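Local coordinates for neuroglobin (Symsagittifera roscoffensis, PDB 4B4Y), which probably binds molecular oxygen at a haem iron, as a globin of the neuroglobin family linked to early metazoan nervous systems, at residues Val35-Met40 and Lys57-Met62; Phe50-Ala55 and Lys69-Ser74; Asp29-Asp34 and Val125-Glu130. All blocks are in the same frame, centred on the assembly; numbering follows the deposited sequence.

Contact 1: Val35-Met40 and Lys57-Met62; sequences VLQQFM and KTAKEM. With HEM (protoporphyrin IX containing Fe), chain B.
In the globin fold, this is where the B helix, 28-42, meets the short D helix, 59-62, with Gln-37 and Met-40 closing on Ala-59. The backbones come within 5.4 Å of each other, Gln-37 CA to Ala-59 CA, and the methyl of Ala-59 fills the approach. Ala-59 CB rests 3.6 Å from the carbonyl oxygen, Gln-37 O, and 3.9 Å from Met-40 CB. No hydrogen bond runs between the two segments, which meet by packing. The Gln-37 chain runs extended from a CG anti to the backbone N (chi1 -180°), which carries CG past the alanine methyl and lays the amide alongside Lys-60, the two side chains pointing the same way. Gln-37 NE2 comes to 3.8 Å from Lys-60 CB, while the amide's polar bonds go to Glu-41 through NE2 and to Arg-63 through OE1. The start of helix 59-62 is fixed by a capping box: Glu-61 N donates to Thr-58 OG1 at 2.9 Å, and Thr-58 N returns a bond to Glu-61 OE1 at 3.1 Å, reaching that oxygen from above the carboxylate plane. On the haem side of helix 28-42, Phe-39 brings CZ to 3.8 Å from the haem methyl CMC. Met-40 packs further on Thr-46 and Phe-47 of helix 46-49, and with Leu-36 it touches Phe-68 of helix 66-83, while Val-35 and Gln-38 lean on helix 111-127.

Contact 2: Phe50-Ala55 and Lys69-Ser74; sequences FPWADA and KSHAKS. With HEM (protoporphyrin IX containing Fe), chain B; OXY (oxygen molecule), chain C.
Two first torsions bring Trp-52 and His-71 together: the indole CG is held between the tryptophan's backbone N and carbonyl carbon, and chi1 of -173° on His-71 sets its imidazole beside the bound oxygen. This is the distal side of a globin haem pocket, with His-71 in the place of the distal histidine and Phe-50 in the loop after helix 46-49. Phe-50, Trp-52 and His-71 make an aromatic cluster. The edge of the Phe-50 ring is turned to the imidazole face in an offset edge-to-face pair, centroids 4.9 Å apart and planes at 63°, and Trp-52 CZ2 lies over one face of the Phe-50 ring, near its rim. Trp-52 CZ2 also lies 3.8 Å from His-71 CG, the two side chains crossing at about a right angle. Trp-52 NE1 donates to the haem propionate oxygen O1D at 2.8 Å, a bent bond (N-H...O 132°) that helps to fix the indole; the haem is also hydrogen-bonded to NH2 of Arg-67 of the second subunit. With a valine in place of His-71, the bound oxygen would probably lose its polar partner and the Phe-50 ring the flat face it points into. Oxygen atom O2 of OXY is bound to the haem iron at 2.0 Å, and His-71 NE2 gives that same O2 a weak hydrogen bond of 3.0 Å, meeting it at the imidazole edge.

Contact 3: Asp29-Asp34 and Val125-Glu130; sequences DDFVED and VKRVSE
Segments 29-34 and 125-130 come nearest at Phe-31 and Arg-127, whose CA atoms stand 8.1 Å apart, and Val-128 is the first residue past helix 111-127 to leave helical backbone angles. In globin terms this joins the B helix to the last turn of the G helix, and the gap is too wide for backbones to touch, so one long side chain spans it. Arg-127 does this by bending at chi2 (-87°) and then running straight, which carries the guanidinium across to helix 28-42. There NH2 forms a salt bridge with Asp-34, the hydrogen bond from Arg-127 NH2 to Asp-34 OD2 measuring 2.8 Å. The side chains cross at about a right angle, yet the carboxylate and guanidinium planes are only 18° apart. OD2 is met on its syn side, with the donor somewhat out of the carboxylate plane. The other carboxylate oxygen, Asp-34 OD1, makes a salt bridge with Arg-63, so the aspartate sits between two arginines and is likely to stay ionised. Asp-30, one turn earlier, adds a lighter touch, its CB 3.7 Å from Arg-127 NH2. Its own carboxylate stays further off, OD2 being 5.1 Å from Arg-127 NH2, too far for a bond but probably still favourable to the positive charge. Phe-31 CB lies 4.1 Å from Arg-127 NE, and the Phe-31 ring meets Arg-127 CG obliquely and also packs on Gln-123, Val-124 and Leu-24; Arg-127 itself packs on Leu-24 of helix 11-24. A water ties the second arginine nitrogen into the same link, accepting from Arg-127 NE at 2.7 Å and donating to Asp-34 OD2 at 3.0 Å.

From the N terminus the chain passes through helix 11-24 and then enters helix 28-42, which serves two contacts: 29-34 belongs to contact 3, and 35-40 to contact 1. Contact 1 closes a short loop through helix 46-49 to helix 59-62. Contact 2 starts within that loop, at 50-55, and closes beyond it on helix 66-83, so the two cross. They also touch: Met-40 CE packs on Ala-53 CB, and Met-62 lies against Trp-52 and Asp-54. Contact 3 encloses both, returning only at the end of helix 111-127. Contacts 1 and 3 tie helix 28-42 to helices 59-62 and 111-127, contact 2 the loop after helix 46-49 to helix 66-83 beside the haem.

Contact 1: Val35-Met40 and Lys57-Met62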
loop_
_atom_site.group_PDB
_atom_site.type_symbol
_atom_site.label_atom_id
_atom_site.label_comp_id
_atom_site.label_asym_id
_atom_site.label_seq_id
_atom_site.Cartn_x
_atom_site.Cartn_y
_atom_site.Cartn_z
ATOM N N VAL A 35 6.323 -4.137 17.804
ATOM C CA VAL A 35 5.943 -5.365 17.183
ATOM C C VAL A 35 6.364 -5.426 15.706
ATOM O O VAL A 35 6.913 -6.446 15.246
ATOM C CB VAL A 35 4.410 -5.601 17.248
ATOM C CG1 VAL A 35 3.986 -6.800 16.353
ATOM C CG2 VAL A 35 3.961 -5.789 18.714
ATOM N N LEU A 36 6.031 -4.373 14.949
ATOM C CA LEU A 36 6.292 -4.386 13.512
ATOM C C LEU A 36 7.852 -4.357 13.270
ATOM O O LEU A 36 8.351 -4.972 12.318
ATOM C CB LEU A 36 5.615 -3.105 12.887
ATOM C CG LEU A 36 5.702 -2.927 11.344
ATOM C CD1 LEU A 36 5.115 -4.121 10.677
ATOM C CD2 LEU A 36 4.948 -1.565 10.861
ATOM N N GLN A 37 8.577 -3.607 14.103
ATOM C CA GLN A 37 10.007 -3.520 13.979
ATOM C C GLN A 37 10.658 -4.921 14.255
ATOM O O GLN A 37 11.509 -5.392 13.479
ATOM C CB GLN A 37 10.584 -2.495 14.977
ATOM C CG GLN A 37 12.113 -2.430 14.809
ATOM C CD GLN A 37 12.812 -1.584 15.902
ATOM O OE1 GLN A 37 12.254 -0.558 16.388
ATOM N NE2 GLN A 37 14.065 -2.001 16.280
ATOM N N GLN A 38 10.210 -5.612 15.294
ATOM C CA GLN A 38 10.801 -6.935 15.589
ATOM C C GLN A 38 10.401 -7.871 14.444
ATOM O O GLN A 38 11.211 -8.713 14.018
ATOM C CB GLN A 38 10.222 -7.474 16.900
ATOM C CG GLN A 38 10.879 -8.850 17.358
ATOM C CD GLN A 38 10.052 -9.594 18.466
ATOM O OE1 GLN A 38 9.040 -9.043 18.998
ATOM N NE2 GLN A 38 10.472 -10.856 18.801
ATOM N N PHE A 39 9.129 -7.792 13.991
ATOM C CA PHE A 39 8.653 -8.678 12.904
ATOM C C PHE A 39 9.552 -8.537 11.649
ATOM O O PHE A 39 9.907 -9.547 11.003
ATOM C CB PHE A 39 7.240 -8.289 12.531
ATOM C CG PHE A 39 6.600 -9.132 11.450
ATOM C CD1 PHE A 39 6.548 -10.484 11.530
ATOM C CD2 PHE A 39 5.989 -8.513 10.362
ATOM C CE1 PHE A 39 5.897 -11.256 10.511
ATOM C CE2 PHE A 39 5.330 -9.230 9.385
ATOM C CZ PHE A 39 5.285 -10.586 9.424
ATOM N N MET A 40 9.891 -7.297 11.312
ATOM C CA MET A 40 10.716 -7.006 10.146
ATOM C C MET A 40 12.208 -7.404 10.381
ATOM O O MET A 40 12.840 -7.829 9.455
ATOM C CB MET A 40 10.581 -5.498 9.748
ATOM C CG MET A 40 9.106 -5.148 9.241
ATOM S SD MET A 40 9.021 -3.369 8.807
ATOM C CE MET A 40 9.861 -3.417 7.160
ATOM N N LYS A 57 17.458 0.105 4.164
ATOM C CA LYS A 57 17.469 0.520 5.549
ATOM C C LYS A 57 17.202 -0.660 6.476
ATOM O O LYS A 57 16.578 -1.634 6.052
ATOM C CB LYS A 57 16.398 1.574 5.736
ATOM C CG LYS A 57 16.724 2.819 4.942
ATOM C CD LYS A 57 15.735 3.991 5.186
ATOM C CE LYS A 57 16.254 5.273 4.440
ATOM N NZ LYS A 57 17.733 5.052 4.043
ATOM N N THR A 58 17.677 -0.586 7.714
ATOM C CA THR A 58 17.269 -1.517 8.765
ATOM C C THR A 58 15.838 -1.214 9.252
ATOM O O THR A 58 15.377 -0.094 9.138
ATOM C CB THR A 58 18.187 -1.368 9.984
ATOM O OG1 THR A 58 17.970 -0.072 10.508
ATOM C CG2 THR A 58 19.714 -1.540 9.598
ATOM N N ALA A 59 15.184 -2.200 9.883
ATOM C CA ALA A 59 13.832 -2.034 10.454
ATOM C C ALA A 59 13.825 -0.838 11.370
ATOM O O ALA A 59 12.937 -0.017 11.326
ATOM C CB ALA A 59 13.406 -3.299 11.221
ATOM N N LYS A 60 14.860 -0.712 12.186
ATOM C CA LYS A 60 14.935 0.411 13.098
ATOM C C LYS A 60 15.093 1.742 12.350
ATOM O O LYS A 60 14.573 2.774 12.789
ATOM C CB LYS A 60 16.119 0.237 14.065
ATOM C CG LYS A 60 16.178 1.435 15.107
ATOM C CD LYS A 60 17.456 1.383 15.982
ATOM C CE LYS A 60 17.364 2.339 17.216
ATOM N NZ LYS A 60 18.601 2.207 18.089
ATOM N N GLU A 61 15.865 1.771 11.265
ATOM C CA GLU A 61 15.858 2.996 10.481
ATOM C C GLU A 61 14.454 3.250 9.880
ATOM O O GLU A 61 14.054 4.396 9.832
ATOM C CB GLU A 61 16.935 2.987 9.389
ATOM C CG GLU A 61 18.319 3.221 9.977
ATOM C CD GLU A 61 19.435 2.804 9.025
ATOM O OE1 GLU A 61 19.190 2.089 8.009
ATOM O OE2 GLU A 61 20.562 3.214 9.317
ATOM N N MET A 62 13.726 2.187 9.483
ATOM C CA MET A 62 12.393 2.340 8.892
ATOM C C MET A 62 11.433 2.914 9.899
ATOM O O MET A 62 10.526 3.685 9.560
ATOM C CB MET A 62 11.805 0.990 8.376
ATOM C CG MET A 62 12.326 0.511 7.114
ATOM S SD MET A 62 12.166 1.668 5.724
ATOM C CE MET A 62 10.483 2.204 5.731
HETATM C CHA HEM B . -2.071 -4.543 4.941
HETATM C CHB HEM B . -3.578 -5.726 9.352
HETATM C CHC HEM B . -0.925 -9.828 9.049
HETATM C CHD HEM B . 1.347 -8.049 5.211
HETATM C C1A HEM B . -2.726 -4.507 6.150
HETATM C C2A HEM B . -3.744 -3.587 6.536
HETATM C C3A HEM B . -4.148 -3.900 7.742
HETATM C C4A HEM B . -3.455 -5.066 8.138
HETATM C CMA HEM B . -5.258 -3.209 8.607
HETATM C CAA HEM B . -4.245 -2.415 5.625
HETATM C CBA HEM B . -3.508 -1.160 6.037
HETATM C CGA HEM B . -3.710 -0.029 5.050
HETATM O O1A HEM B . -4.799 0.237 4.556
HETATM O O2A HEM B . -2.715 0.652 4.722
HETATM C C1B HEM B . -3.026 -6.986 9.668
HETATM C C2B HEM B . -3.339 -7.811 10.825
HETATM C C3B HEM B . -2.651 -8.937 10.734
HETATM C C4B HEM B . -1.828 -8.855 9.541
HETATM C CMB HEM B . -4.366 -7.385 11.909
HETATM C CAB HEM B . -2.622 -10.096 11.751
HETATM C CBB HEM B . -3.694 -10.882 11.892
HETATM C C1C HEM B . -0.015 -9.651 8.029
HETATM C C2C HEM B . 1.211 -10.436 7.784
HETATM C C3C HEM B . 1.873 -9.886 6.786
HETATM C C4C HEM B . 1.077 -8.782 6.336
HETATM C CMC HEM B . 1.697 -11.645 8.624
HETATM C CAC HEM B . 3.222 -10.403 6.154
HETATM C CBC HEM B . 4.067 -9.488 5.666
HETATM C C1D HEM B . 0.543 -7.075 4.649
HETATM C C2D HEM B . 0.644 -6.505 3.295
HETATM C C3D HEM B . -0.410 -5.469 3.304
HETATM C C4D HEM B . -1.040 -5.417 4.603
HETATM C CMD HEM B . 1.624 -6.787 2.152
HETATM C CAD HEM B . -0.712 -4.439 2.217
HETATM C CBD HEM B . 0.308 -4.034 3.343
HETATM C CGD HEM B . 0.637 -2.722 2.944
HETATM O O1D HEM B . 1.635 -2.244 3.522
HETATM O O2D HEM B . -0.142 -2.325 2.012
HETATM N NA HEM B . -2.594 -5.395 7.143
HETATM N NB HEM B . -2.131 -7.663 8.933
HETATM N NC HEM B . -0.043 -8.649 7.141
HETATM N ND HEM B . -0.508 -6.447 5.310
HETATM FE FE HEM B . -1.342 -7.020 7.077
#

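Contact 2: Phe50-Ala55 and Lys69-Ser74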
loop_
_atom_site.group_PDB
_atom_site.type_symbol
_atom_site.label_atom_id
_atom_site.label_comp_id
_atom_site.label_asym_id
_atom_site.label_seq_id
_atom_site.Cartn_x
_atom_site.Cartn_y
_atom_site.Cartn_z
ATOM N N PHE A 50 6.065 -5.719 2.129
ATOM C CA PHE A 50 5.554 -4.414 2.376
ATOM C C PHE A 50 6.098 -3.482 1.272
ATOM O O PHE A 50 7.294 -3.255 1.151
ATOM C CB PHE A 50 6.003 -3.895 3.726
ATOM C CG PHE A 50 5.391 -4.618 4.921
ATOM C CD1 PHE A 50 4.001 -4.633 5.107
ATOM C CD2 PHE A 50 6.219 -5.166 5.905
ATOM C CE1 PHE A 50 3.400 -5.267 6.219
ATOM C CE2 PHE A 50 5.678 -5.820 7.053
ATOM C CZ PHE A 50 4.280 -5.862 7.239
ATOM N N PRO A 51 5.199 -2.879 0.486
ATOM C CA PRO A 51 5.736 -2.082 -0.630
ATOM C C PRO A 51 6.474 -0.871 -0.153
ATOM O O PRO A 51 7.392 -0.479 -0.805
ATOM C CB PRO A 51 4.473 -1.600 -1.416
ATOM C CG PRO A 51 3.317 -2.491 -0.866
ATOM C CD PRO A 51 3.724 -2.862 0.571
ATOM N N TRP A 52 6.059 -0.258 0.942
ATOM C CA TRP A 52 6.706 0.919 1.402
ATOM C C TRP A 52 8.037 0.676 2.090
ATOM O O TRP A 52 8.741 1.646 2.473
ATOM C CB TRP A 52 5.770 1.593 2.375
ATOM C CG TRP A 52 5.201 0.644 3.356
ATOM C CD1 TRP A 52 3.978 0.007 3.292
ATOM C CD2 TRP A 52 5.848 0.183 4.590
ATOM N NE1 TRP A 52 3.817 -0.794 4.475
ATOM C CE2 TRP A 52 4.937 -0.684 5.259
ATOM C CE3 TRP A 52 7.077 0.470 5.206
ATOM C CZ2 TRP A 52 5.256 -1.314 6.488
ATOM C CZ3 TRP A 52 7.378 -0.135 6.416
ATOM C CH2 TRP A 52 6.465 -1.010 7.054
ATOM N N ALA A 53 8.393 -0.590 2.333
ATOM C CA ALA A 53 9.600 -0.854 3.123
ATOM C C ALA A 53 10.827 -0.629 2.225
ATOM O O ALA A 53 10.881 -1.118 1.071
ATOM C CB ALA A 53 9.591 -2.354 3.574
ATOM N N ASP A 54 11.842 0.009 2.774
ATOM C CA ASP A 54 13.012 0.371 1.976
ATOM C C ASP A 54 14.134 -0.588 2.352
ATOM O O ASP A 54 14.764 -0.464 3.398
ATOM C CB ASP A 54 13.387 1.830 2.283
ATOM C CG ASP A 54 14.639 2.333 1.478
ATOM O OD1 ASP A 54 15.483 1.536 0.912
ATOM O OD2 ASP A 54 14.758 3.593 1.427
ATOM N N ALA A 55 14.394 -1.510 1.470
ATOM C CA ALA A 55 15.381 -2.530 1.667
ATOM C C ALA A 55 16.845 -2.053 1.912
ATOM O O ALA A 55 17.696 -2.871 2.284
ATOM C CB ALA A 55 15.351 -3.430 0.447
ATOM N N LYS A 69 5.152 4.376 10.322
ATOM C CA LYS A 69 4.307 4.788 11.448
ATOM C C LYS A 69 2.821 4.591 11.106
ATOM O O LYS A 69 1.992 4.060 11.902
ATOM C CB LYS A 69 4.632 6.239 11.870
ATOM C CG LYS A 69 6.198 6.436 12.151
ATOM C CD LYS A 69 6.581 7.736 12.970
ATOM C CE LYS A 69 6.763 8.995 12.125
ATOM N NZ LYS A 69 5.495 9.880 12.012
ATOM N N SER A 70 2.490 4.986 9.889
ATOM C CA SER A 70 1.128 4.921 9.405
ATOM C C SER A 70 0.699 3.444 9.232
ATOM O O SER A 70 -0.416 3.021 9.649
ATOM C CB SER A 70 1.072 5.758 8.102
ATOM O OG SER A 70 -0.037 5.313 7.310
ATOM N N HIS A 71 1.556 2.598 8.673
ATOM C CA HIS A 71 1.128 1.148 8.640
ATOM C C HIS A 71 0.918 0.554 10.084
ATOM O O HIS A 71 0.024 -0.193 10.354
ATOM C CB HIS A 71 2.141 0.299 7.837
ATOM C CG HIS A 71 1.687 -1.113 7.640
ATOM N ND1 HIS A 71 0.791 -1.468 6.652
ATOM C CD2 HIS A 71 1.981 -2.254 8.321
ATOM C CE1 HIS A 71 0.517 -2.761 6.758
ATOM N NE2 HIS A 71 1.222 -3.262 7.760
ATOM N N ALA A 72 1.783 0.904 11.011
ATOM C CA ALA A 72 1.642 0.404 12.390
ATOM C C ALA A 72 0.318 0.935 12.997
ATOM O O ALA A 72 -0.411 0.174 13.655
ATOM C CB ALA A 72 2.904 0.858 13.243
ATOM N N LYS A 73 0.004 2.225 12.787
ATOM C CA LYS A 73 -1.263 2.816 13.324
ATOM C C LYS A 73 -2.462 2.013 12.750
ATOM O O LYS A 73 -3.390 1.701 13.525
ATOM C CB LYS A 73 -1.469 4.309 12.962
ATOM C CG LYS A 73 -0.642 5.381 13.698
ATOM C CD LYS A 73 -1.093 5.654 15.156
ATOM C CE LYS A 73 -2.352 6.602 15.325
ATOM N NZ LYS A 73 -3.178 6.206 16.579
ATOM N N SER A 74 -2.414 1.644 11.437
ATOM C CA SER A 74 -3.524 0.918 10.808
ATOM C C SER A 74 -3.650 -0.419 11.332
ATOM O O SER A 74 -4.767 -0.821 11.658
ATOM C CB SER A 74 -3.429 0.827 9.244
ATOM O OG SER A 74 -3.300 2.138 8.712
HETATM C CHA HEM B . -2.071 -4.543 4.941
HETATM C CHB HEM B . -3.578 -5.726 9.352
HETATM C CHC HEM B . -0.925 -9.828 9.049
HETATM C CHD HEM B . 1.347 -8.049 5.211
HETATM C C1A HEM B . -2.726 -4.507 6.150
HETATM C C2A HEM B . -3.744 -3.587 6.536
HETATM C C3A HEM B . -4.148 -3.900 7.742
HETATM C C4A HEM B . -3.455 -5.066 8.138
HETATM C CMA HEM B . -5.258 -3.209 8.607
HETATM C CAA HEM B . -4.245 -2.415 5.625
HETATM C CBA HEM B . -3.508 -1.160 6.037
HETATM C CGA HEM B . -3.710 -0.029 5.050
HETATM O O1A HEM B . -4.799 0.237 4.556
HETATM O O2A HEM B . -2.715 0.652 4.722
HETATM C C1B HEM B . -3.026 -6.986 9.668
HETATM C C2B HEM B . -3.339 -7.811 10.825
HETATM C C3B HEM B . -2.651 -8.937 10.734
HETATM C C4B HEM B . -1.828 -8.855 9.541
HETATM C CMB HEM B . -4.366 -7.385 11.909
HETATM C CAB HEM B . -2.622 -10.096 11.751
HETATM C CBB HEM B . -3.694 -10.882 11.892
HETATM C C1C HEM B . -0.015 -9.651 8.029
HETATM C C2C HEM B . 1.211 -10.436 7.784
HETATM C C3C HEM B . 1.873 -9.886 6.786
HETATM C C4C HEM B . 1.077 -8.782 6.336
HETATM C CMC HEM B . 1.697 -11.645 8.624
HETATM C CAC HEM B . 3.222 -10.403 6.154
HETATM C CBC HEM B . 4.067 -9.488 5.666
HETATM C C1D HEM B . 0.543 -7.075 4.649
HETATM C C2D HEM B . 0.644 -6.505 3.295
HETATM C C3D HEM B . -0.410 -5.469 3.304
HETATM C C4D HEM B . -1.040 -5.417 4.603
HETATM C CMD HEM B . 1.624 -6.787 2.152
HETATM C CAD HEM B . -0.712 -4.439 2.217
HETATM C CBD HEM B . 0.308 -4.034 3.343
HETATM C CGD HEM B . 0.637 -2.722 2.944
HETATM O O1D HEM B . 1.635 -2.244 3.522
HETATM O O2D HEM B . -0.142 -2.325 2.012
HETATM N NA HEM B . -2.594 -5.395 7.143
HETATM N NB HEM B . -2.131 -7.663 8.933
HETATM N NC HEM B . -0.043 -8.649 7.141
HETATM N ND HEM B . -0.508 -6.447 5.310
HETATM FE FE HEM B . -1.342 -7.020 7.077
HETATM O O1 OXY C . 0.925 -6.266 8.972
HETATM O O2 OXY C . 0.014 -6.002 8.054
#

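Contact 3: Asp29-Asp34 and Val125-Glu130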
loop_
_atom_site.group_PDB
_atom_site.type_symbol
_atom_site.label_atom_id
_atom_site.label_comp_id
_atom_site.label_asym_id
_atom_site.label_seq_id
_atom_site.Cartn_x
_atom_site.Cartn_y
_atom_site.Cartn_z
ATOM N N ASP A 29 0.827 3.045 20.811
ATOM C CA ASP A 29 1.436 3.223 19.510
ATOM C C ASP A 29 2.880 2.718 19.500
ATOM O O ASP A 29 3.322 2.191 18.464
ATOM C CB ASP A 29 1.442 4.716 19.035
ATOM C CG ASP A 29 -0.048 5.283 18.735
ATOM O OD1 ASP A 29 -1.030 4.491 18.658
ATOM O OD2 ASP A 29 -0.174 6.519 18.559
ATOM N N ASP A 30 3.646 3.065 20.543
ATOM C CA ASP A 30 4.993 2.526 20.767
ATOM C C ASP A 30 4.974 0.955 20.743
ATOM O O ASP A 30 5.807 0.346 20.061
ATOM C CB ASP A 30 5.559 3.031 22.104
ATOM C CG ASP A 30 5.852 4.557 22.098
ATOM O OD1 ASP A 30 6.000 5.166 20.992
ATOM O OD2 ASP A 30 5.896 5.152 23.231
ATOM N N PHE A 31 3.986 0.356 21.389
ATOM C CA PHE A 31 3.864 -1.095 21.507
ATOM C C PHE A 31 3.702 -1.700 20.089
ATOM O O PHE A 31 4.422 -2.655 19.742
ATOM C CB PHE A 31 2.722 -1.501 22.462
ATOM C CG PHE A 31 2.090 -2.847 22.157
ATOM C CD1 PHE A 31 2.695 -4.084 22.537
ATOM C CD2 PHE A 31 0.883 -2.903 21.524
ATOM C CE1 PHE A 31 2.081 -5.331 22.238
ATOM C CE2 PHE A 31 0.295 -4.111 21.224
ATOM C CZ PHE A 31 0.892 -5.324 21.583
ATOM N N VAL A 32 2.803 -1.152 19.281
ATOM C CA VAL A 32 2.545 -1.705 18.000
ATOM C C VAL A 32 3.799 -1.491 17.062
ATOM O O VAL A 32 4.081 -2.338 16.278
ATOM C CB VAL A 32 1.240 -1.101 17.328
ATOM C CG1 VAL A 32 0.966 -1.761 15.894
ATOM C CG2 VAL A 32 0.018 -1.379 18.162
ATOM N N GLU A 33 4.517 -0.376 17.135
ATOM C CA GLU A 33 5.722 -0.130 16.343
ATOM C C GLU A 33 6.893 -1.102 16.787
ATOM O O GLU A 33 7.598 -1.662 15.935
ATOM C CB GLU A 33 6.157 1.331 16.523
ATOM C CG GLU A 33 5.246 2.330 15.692
ATOM C CD GLU A 33 5.726 3.778 15.719
ATOM O OE1 GLU A 33 6.843 4.076 16.246
ATOM O OE2 GLU A 33 4.928 4.648 15.277
ATOM N N ASP A 34 6.955 -1.412 18.094
ATOM C CA ASP A 34 7.881 -2.432 18.614
ATOM C C ASP A 34 7.591 -3.771 17.932
ATOM O O ASP A 34 8.494 -4.411 17.514
ATOM C CB ASP A 34 7.720 -2.623 20.169
ATOM C CG ASP A 34 8.367 -1.498 20.968
ATOM O OD1 ASP A 34 9.136 -0.687 20.381
ATOM O OD2 ASP A 34 8.024 -1.355 22.186
ATOM N N VAL A 125 4.438 -9.593 26.569
ATOM C CA VAL A 125 5.215 -10.004 27.763
ATOM C C VAL A 125 6.143 -8.909 28.209
ATOM O O VAL A 125 6.378 -8.676 29.462
ATOM C CB VAL A 125 5.934 -11.322 27.549
ATOM C CG1 VAL A 125 7.026 -11.599 28.663
ATOM C CG2 VAL A 125 4.940 -12.442 27.534
ATOM N N LYS A 126 6.679 -8.164 27.253
ATOM C CA LYS A 126 7.606 -7.090 27.733
ATOM C C LYS A 126 6.858 -5.980 28.516
ATOM O O LYS A 126 7.450 -5.380 29.371
ATOM C CB LYS A 126 8.398 -6.406 26.568
ATOM C CG LYS A 126 9.606 -7.350 25.992
ATOM C CD LYS A 126 10.096 -6.790 24.605
ATOM C CE LYS A 126 11.509 -7.284 24.066
ATOM N NZ LYS A 126 11.977 -6.642 22.620
ATOM N N ARG A 127 5.583 -5.683 28.174
ATOM C CA ARG A 127 4.900 -4.536 28.779
ATOM C C ARG A 127 4.129 -4.974 30.042
ATOM O O ARG A 127 3.937 -4.164 30.895
ATOM C CB ARG A 127 3.908 -3.862 27.798
ATOM C CG ARG A 127 4.475 -3.406 26.411
ATOM C CD ARG A 127 5.022 -2.081 26.505
ATOM N NE ARG A 127 5.642 -1.536 25.270
ATOM C CZ ARG A 127 6.097 -0.266 25.223
ATOM N NH1 ARG A 127 5.959 0.532 26.317
ATOM N NH2 ARG A 127 6.726 0.231 24.148
ATOM N N VAL A 128 3.677 -6.223 30.120
ATOM C CA VAL A 128 2.907 -6.727 31.263
ATOM C C VAL A 128 3.904 -7.114 32.388
ATOM O O VAL A 128 5.064 -7.559 32.093
ATOM C CB VAL A 128 2.051 -7.924 30.833
ATOM C CG1 VAL A 128 1.338 -8.610 32.032
ATOM C CG2 VAL A 128 0.967 -7.486 29.811
ATOM N N SER A 129 3.511 -6.947 33.657
ATOM C CA SER A 129 4.458 -7.248 34.757
ATOM C C SER A 129 4.660 -8.761 34.790
ATOM O O SER A 129 3.766 -9.493 34.390
ATOM C CB SER A 129 3.868 -6.812 36.147
ATOM O OG SER A 129 2.709 -7.608 36.439
ATOM N N GLU A 130 5.809 -9.212 35.269
ATOM C CA GLU A 130 6.058 -10.618 35.505
ATOM C C GLU A 130 4.995 -11.246 36.418
ATOM O O GLU A 130 4.507 -12.341 36.170
ATOM C CB GLU A 130 7.377 -10.762 36.261
ATOM C CG GLU A 130 8.664 -10.673 35.466
ATOM C CD GLU A 130 9.368 -12.035 35.276
ATOM O OE1 GLU A 130 8.807 -13.133 35.505
ATOM O OE2 GLU A 130 10.528 -11.978 34.886
HETATM O O HOH W 1 6.678 -3.516 23.737
#